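Local coordinates for protein phosphoribosylglycinamide synthetase (Anaerococcus prevotii, PDB 4DIM) that probably acts as an ATP-dependent ligase of the ATP-grasp family, binding ATP and metal ions, at residues V207-M219 / H228-T242. Residues are numbered along the deposited sequence; the frame is centred on the assembly and turned at random.
Sequences VLFVMPHGDETYM and HYVPLDVKDDIIEKT
Gly214 and Tyr229 form an antiparallel hydrogen-bonded pair in the beta hairpin of strands 206-219 and 223-230, part of the large antiparallel sheet in the ATP-grasp region. Two backbone bonds define the pair: Gly214 N to Tyr229 O at 2.9 Å, and the longer Tyr229 N to Gly214 O. Tyr229 CG sits between its backbone N and carbonyl carbon (chi1 60°), which folds the ring back over the glycine; Gly214 CA lies 3.6 Å from the centroid of the Tyr229 ring, 15° off the normal, a CH-pi contact over the ring face. Glu216 OE2 approaches Tyr229 CD1 at 3.9 Å, the carboxylate turned 55° from the ring plane, while Glu216 OE1 forms a salt bridge with Arg327.

On the opposite face of the sheet, His228 ND1 donates to Gly214 O at 3.2 Å, from the other side of the carbonyl plane than Tyr229 N, and weakly to Asp215 OD1. With an alanine here, Gly214 O would probably lose its imidazole donor, keeping the longer bond from Tyr229 N, and Asp215 OD1 would lose one of its two weak histidine partners. His213 ND1 is the other, also reaching Asp215 OD1 weakly.

Beyond the turn at Pro231, whose preceding peptide is cis, Leu232 CD2 packs against Pro212 CB. The first turns of helix 236-253 complete this apolar patch, where Ile239 CD1 meets Pro212 CG at 3.6 Å.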
loop_
_atom_site.group_PDB
_atom_site.type_symbol
_atom_site.label_atom_id
_atom_site.label_comp_id
_atom_site.label_asym_id
_atom_site.label_seq_id
_atom_site.Cartn_x
_atom_site.Cartn_y
_atom_site.Cartn_z
ATOM N N VAL A 207 8.491 1.093 -16.646
ATOM C CA VAL A 207 8.156 0.298 -15.478
ATOM C C VAL A 207 9.325 -0.666 -15.277
ATOM O O VAL A 207 9.552 -1.585 -16.084
ATOM C CB VAL A 207 6.798 -0.408 -15.648
ATOM C CG1 VAL A 207 6.503 -1.336 -14.467
ATOM C CG2 VAL A 207 5.695 0.624 -15.820
ATOM N N LEU A 208 10.101 -0.408 -14.230
ATOM C CA LEU A 208 11.287 -1.195 -13.896
ATOM C C LEU A 208 10.935 -2.622 -13.547
ATOM O O LEU A 208 11.646 -3.560 -13.922
ATOM C CB LEU A 208 11.994 -0.549 -12.706
ATOM C CG LEU A 208 12.416 0.919 -12.923
ATOM C CD1 LEU A 208 13.332 1.377 -11.831
ATOM C CD2 LEU A 208 13.056 1.136 -14.295
ATOM N N PHE A 209 9.869 -2.789 -12.793
ATOM C CA PHE A 209 9.435 -4.118 -12.413
ATOM C C PHE A 209 7.976 -4.146 -11.967
ATOM O O PHE A 209 7.348 -3.122 -11.756
ATOM C CB PHE A 209 10.333 -4.661 -11.271
ATOM C CG PHE A 209 10.201 -3.897 -9.979
ATOM C CD1 PHE A 209 9.191 -4.186 -9.085
ATOM C CD2 PHE A 209 11.103 -2.904 -9.650
ATOM C CE1 PHE A 209 9.066 -3.474 -7.910
ATOM C CE2 PHE A 209 10.952 -2.173 -8.490
ATOM C CZ PHE A 209 9.942 -2.473 -7.622
ATOM N N VAL A 210 7.459 -5.347 -11.843
ATOM C CA VAL A 210 6.183 -5.661 -11.232
ATOM C C VAL A 210 6.486 -6.886 -10.372
ATOM O O VAL A 210 6.947 -7.913 -10.881
ATOM C CB VAL A 210 4.982 -5.843 -12.177
ATOM C CG1 VAL A 210 3.698 -5.973 -11.377
ATOM C CG2 VAL A 210 4.867 -4.668 -13.136
HETATM N N MSE A 211 6.355 -6.717 -9.051
HETATM C CA MSE A 211 6.644 -7.785 -8.119
HETATM C C MSE A 211 5.371 -8.259 -7.406
HETATM O O MSE A 211 5.010 -7.693 -6.378
HETATM C CB MSE A 211 7.675 -7.321 -7.081
HETATM C CG MSE A 211 8.217 -8.484 -6.212
HETATM SE SE MSE A 211 9.117 -7.813 -4.641
HETATM C CE MSE A 211 7.609 -7.401 -3.733
ATOM N N PRO A 212 4.772 -9.381 -7.850
ATOM C CA PRO A 212 3.626 -9.942 -7.114
ATOM C C PRO A 212 4.001 -10.355 -5.694
ATOM O O PRO A 212 5.152 -10.648 -5.415
ATOM C CB PRO A 212 3.216 -11.156 -7.970
ATOM C CG PRO A 212 3.719 -10.832 -9.328
ATOM C CD PRO A 212 4.988 -10.090 -9.128
ATOM N N HIS A 213 3.039 -10.302 -4.779
ATOM C CA HIS A 213 3.307 -10.698 -3.397
ATOM C C HIS A 213 2.056 -11.213 -2.699
ATOM O O HIS A 213 0.909 -10.903 -3.065
ATOM C CB HIS A 213 3.964 -9.572 -2.562
ATOM C CG HIS A 213 3.249 -8.268 -2.593
ATOM N ND1 HIS A 213 2.137 -8.034 -1.797
ATOM C CD2 HIS A 213 3.541 -7.142 -3.289
ATOM C CE1 HIS A 213 1.743 -6.812 -2.092
ATOM N NE2 HIS A 213 2.579 -6.224 -2.968
ATOM N N GLY A 214 2.308 -12.069 -1.731
ATOM C CA GLY A 214 1.256 -12.700 -0.959
ATOM C C GLY A 214 0.799 -11.791 0.144
ATOM O O GLY A 214 1.583 -10.982 0.639
ATOM N N ASP A 215 -0.483 -11.895 0.496
ATOM C CA ASP A 215 -1.119 -11.047 1.498
ATOM C C ASP A 215 -1.744 -11.896 2.608
ATOM O O ASP A 215 -2.793 -12.497 2.397
ATOM C CB ASP A 215 -2.201 -10.172 0.813
ATOM C CG ASP A 215 -1.718 -9.094 -0.187
ATOM O OD1 ASP A 215 -0.470 -8.877 -0.304
ATOM O OD2 ASP A 215 -2.588 -8.433 -0.816
ATOM N N GLU A 216 -1.083 -11.968 3.788
ATOM C CA GLU A 216 -1.633 -12.677 4.968
ATOM C C GLU A 216 -2.554 -11.721 5.731
ATOM O O GLU A 216 -2.283 -10.523 5.832
ATOM C CB GLU A 216 -0.548 -13.227 5.868
ATOM C CG GLU A 216 0.212 -14.364 5.230
ATOM C CD GLU A 216 1.433 -14.821 6.000
ATOM O OE1 GLU A 216 1.842 -14.099 6.938
ATOM O OE2 GLU A 216 1.979 -15.902 5.674
ATOM N N THR A 217 -3.672 -12.226 6.204
ATOM C CA THR A 217 -4.650 -11.339 6.824
ATOM C C THR A 217 -5.243 -11.957 8.135
ATOM O O THR A 217 -5.125 -13.161 8.378
ATOM C CB THR A 217 -5.703 -11.020 5.724
ATOM O OG1 THR A 217 -6.223 -9.704 5.895
ATOM C CG2 THR A 217 -6.802 -12.049 5.631
ATOM N N TYR A 218 -5.785 -11.079 9.004
ATOM C CA TYR A 218 -6.446 -11.465 10.257
ATOM C C TYR A 218 -7.850 -10.903 10.250
ATOM O O TYR A 218 -8.019 -9.689 10.117
ATOM C CB TYR A 218 -5.686 -10.975 11.502
ATOM C CG TYR A 218 -6.266 -11.509 12.799
ATOM C CD1 TYR A 218 -5.906 -12.761 13.283
ATOM C CD2 TYR A 218 -7.232 -10.793 13.502
ATOM C CE1 TYR A 218 -6.448 -13.266 14.463
ATOM C CE2 TYR A 218 -7.794 -11.294 14.679
ATOM C CZ TYR A 218 -7.401 -12.534 15.160
ATOM O OH TYR A 218 -7.935 -13.062 16.325
HETATM N N MSE A 219 -8.856 -11.785 10.399
HETATM C CA MSE A 219 -10.268 -11.403 10.408
HETATM C C MSE A 219 -10.757 -11.136 11.835
HETATM O O MSE A 219 -10.675 -12.016 12.704
HETATM C CB MSE A 219 -11.129 -12.515 9.762
HETATM C CG MSE A 219 -12.638 -12.183 9.668
HETATM SE SE MSE A 219 -13.056 -10.474 8.816
HETATM C CE MSE A 219 -12.771 -10.981 6.988
ATOM N N HIS A 228 3.057 -10.244 4.705
ATOM C CA HIS A 228 3.370 -10.197 3.292
ATOM C C HIS A 228 4.510 -11.144 3.033
ATOM O O HIS A 228 5.277 -11.459 3.949
ATOM C CB HIS A 228 3.704 -8.767 2.820
ATOM C CG HIS A 228 2.509 -7.872 2.813
ATOM N ND1 HIS A 228 1.516 -8.001 1.864
ATOM C CD2 HIS A 228 2.155 -6.904 3.673
ATOM C CE1 HIS A 228 0.613 -7.100 2.157
ATOM N NE2 HIS A 228 0.946 -6.431 3.251
ATOM N N TYR A 229 4.599 -11.636 1.793
ATOM C CA TYR A 229 5.685 -12.517 1.446
ATOM C C TYR A 229 5.941 -12.534 -0.018
ATOM O O TYR A 229 5.088 -12.241 -0.821
ATOM C CB TYR A 229 5.432 -13.957 1.942
ATOM C CG TYR A 229 4.186 -14.612 1.392
ATOM C CD1 TYR A 229 2.987 -14.576 2.102
ATOM C CD2 TYR A 229 4.224 -15.350 0.205
ATOM C CE1 TYR A 229 1.838 -15.200 1.613
ATOM C CE2 TYR A 229 3.092 -15.992 -0.284
ATOM C CZ TYR A 229 1.902 -15.932 0.435
ATOM O OH TYR A 229 0.742 -16.462 -0.067
ATOM N N VAL A 230 7.138 -12.951 -0.344
ATOM C CA VAL A 230 7.601 -13.187 -1.702
ATOM C C VAL A 230 8.347 -14.494 -1.640
ATOM O O VAL A 230 8.947 -14.812 -0.611
ATOM C CB VAL A 230 8.444 -12.052 -2.336
ATOM C CG1 VAL A 230 7.576 -10.850 -2.676
ATOM C CG2 VAL A 230 9.626 -11.654 -1.459
ATOM N N PRO A 231 8.241 -15.328 -2.675
ATOM C CA PRO A 231 7.478 -15.148 -3.911
ATOM C C PRO A 231 6.065 -15.666 -3.733
ATOM O O PRO A 231 5.771 -16.472 -2.839
ATOM C CB PRO A 231 8.281 -15.983 -4.904
ATOM C CG PRO A 231 8.706 -17.171 -4.078
ATOM C CD PRO A 231 8.909 -16.649 -2.662
ATOM N N LEU A 232 5.187 -15.193 -4.599
ATOM C CA LEU A 232 3.776 -15.607 -4.618
ATOM C C LEU A 232 3.699 -17.009 -5.203
ATOM O O LEU A 232 4.317 -17.256 -6.242
ATOM C CB LEU A 232 2.974 -14.597 -5.463
ATOM C CG LEU A 232 1.487 -14.770 -5.470
ATOM C CD1 LEU A 232 0.887 -14.512 -4.067
ATOM C CD2 LEU A 232 0.866 -13.909 -6.553
ATOM N N ASP A 233 3.001 -17.934 -4.530
ATOM C CA ASP A 233 2.906 -19.309 -5.023
ATOM C C ASP A 233 1.775 -19.436 -6.057
ATOM O O ASP A 233 0.627 -19.818 -5.752
ATOM C CB ASP A 233 2.731 -20.335 -3.902
ATOM C CG ASP A 233 2.773 -21.769 -4.431
ATOM O OD1 ASP A 233 1.782 -22.509 -4.226
ATOM O OD2 ASP A 233 3.766 -22.126 -5.124
ATOM N N VAL A 234 2.142 -19.100 -7.298
ATOM C CA VAL A 234 1.287 -19.206 -8.473
ATOM C C VAL A 234 2.140 -19.653 -9.641
ATOM O O VAL A 234 3.373 -19.552 -9.600
ATOM C CB VAL A 234 0.562 -17.875 -8.783
ATOM C CG1 VAL A 234 -0.526 -17.577 -7.755
ATOM C CG2 VAL A 234 1.547 -16.707 -8.901
ATOM N N LYS A 235 1.487 -20.081 -10.710
ATOM C CA LYS A 235 2.191 -20.449 -11.943
ATOM C C LYS A 235 2.843 -19.169 -12.544
ATOM O O LYS A 235 2.334 -18.065 -12.334
ATOM C CB LYS A 235 1.229 -21.064 -12.952
ATOM C CG LYS A 235 0.496 -22.305 -12.501
ATOM C CD LYS A 235 1.341 -23.502 -12.268
ATOM C CE LYS A 235 0.629 -24.812 -12.485
ATOM N NZ LYS A 235 1.000 -25.466 -13.793
ATOM N N ASP A 236 3.914 -19.311 -13.333
ATOM C CA ASP A 236 4.558 -18.127 -13.922
ATOM C C ASP A 236 3.601 -17.337 -14.858
ATOM O O ASP A 236 3.805 -16.141 -15.043
ATOM C CB ASP A 236 5.824 -18.506 -14.702
ATOM C CG ASP A 236 6.958 -19.195 -13.946
ATOM O OD1 ASP A 236 7.180 -18.859 -12.765
ATOM O OD2 ASP A 236 7.710 -19.964 -14.583
ATOM N N ASP A 237 2.556 -17.992 -15.425
ATOM C CA ASP A 237 1.567 -17.366 -16.293
ATOM C C ASP A 237 0.747 -16.283 -15.549
ATOM O O ASP A 237 0.390 -15.267 -16.148
ATOM C CB ASP A 237 0.633 -18.439 -16.864
ATOM C CG ASP A 237 -0.357 -17.893 -17.868
ATOM O OD1 ASP A 237 -1.565 -18.232 -17.755
ATOM O OD2 ASP A 237 0.056 -17.057 -18.725
ATOM N N ILE A 238 0.509 -16.482 -14.240
ATOM C CA ILE A 238 -0.202 -15.527 -13.391
ATOM C C ILE A 238 0.733 -14.349 -13.108
ATOM O O ILE A 238 0.307 -13.195 -13.110
ATOM C CB ILE A 238 -0.697 -16.213 -12.067
ATOM C CG1 ILE A 238 -1.516 -17.480 -12.344
ATOM C CG2 ILE A 238 -1.514 -15.247 -11.208
ATOM C CD1 ILE A 238 -2.603 -17.341 -13.434
ATOM N N ILE A 239 2.010 -14.644 -12.911
ATOM C CA ILE A 239 3.023 -13.612 -12.633
ATOM C C ILE A 239 3.120 -12.654 -13.853
ATOM O O ILE A 239 3.203 -11.452 -13.678
ATOM C CB ILE A 239 4.407 -14.258 -12.288
ATOM C CG1 ILE A 239 4.353 -15.138 -11.019
ATOM C CG2 ILE A 239 5.524 -13.212 -12.194
ATOM C CD1 ILE A 239 4.205 -14.407 -9.649
ATOM N N GLU A 240 3.117 -13.200 -15.065
ATOM C CA GLU A 240 3.215 -12.420 -16.306
ATOM C C GLU A 240 1.946 -11.692 -16.630
ATOM O O GLU A 240 2.004 -10.596 -17.177
ATOM C CB GLU A 240 3.582 -13.324 -17.470
ATOM C CG GLU A 240 4.972 -13.931 -17.352
ATOM C CD GLU A 240 6.135 -13.006 -17.011
ATOM O OE1 GLU A 240 6.384 -12.037 -17.772
ATOM O OE2 GLU A 240 6.814 -13.270 -15.987
ATOM N N LYS A 241 0.796 -12.303 -16.321
ATOM C CA LYS A 241 -0.497 -11.648 -16.478
ATOM C C LYS A 241 -0.596 -10.405 -15.561
ATOM O O LYS A 241 -1.212 -9.432 -15.955
ATOM C CB LYS A 241 -1.627 -12.633 -16.185
ATOM C CG LYS A 241 -2.029 -13.466 -17.382
ATOM C CD LYS A 241 -2.986 -14.590 -16.984
ATOM C CE LYS A 241 -3.325 -15.516 -18.136
ATOM N NZ LYS A 241 -3.846 -16.807 -17.645
ATOM N N THR A 242 0.023 -10.442 -14.375
ATOM C CA THR A 242 0.053 -9.344 -13.401
ATOM C C THR A 242 0.949 -8.205 -13.943
ATOM O O THR A 242 0.567 -7.025 -13.897
ATOM C CB THR A 242 0.523 -9.891 -12.015
ATOM O OG1 THR A 242 -0.463 -10.794 -11.534
ATOM C CG2 THR A 242 0.707 -8.830 -10.973
#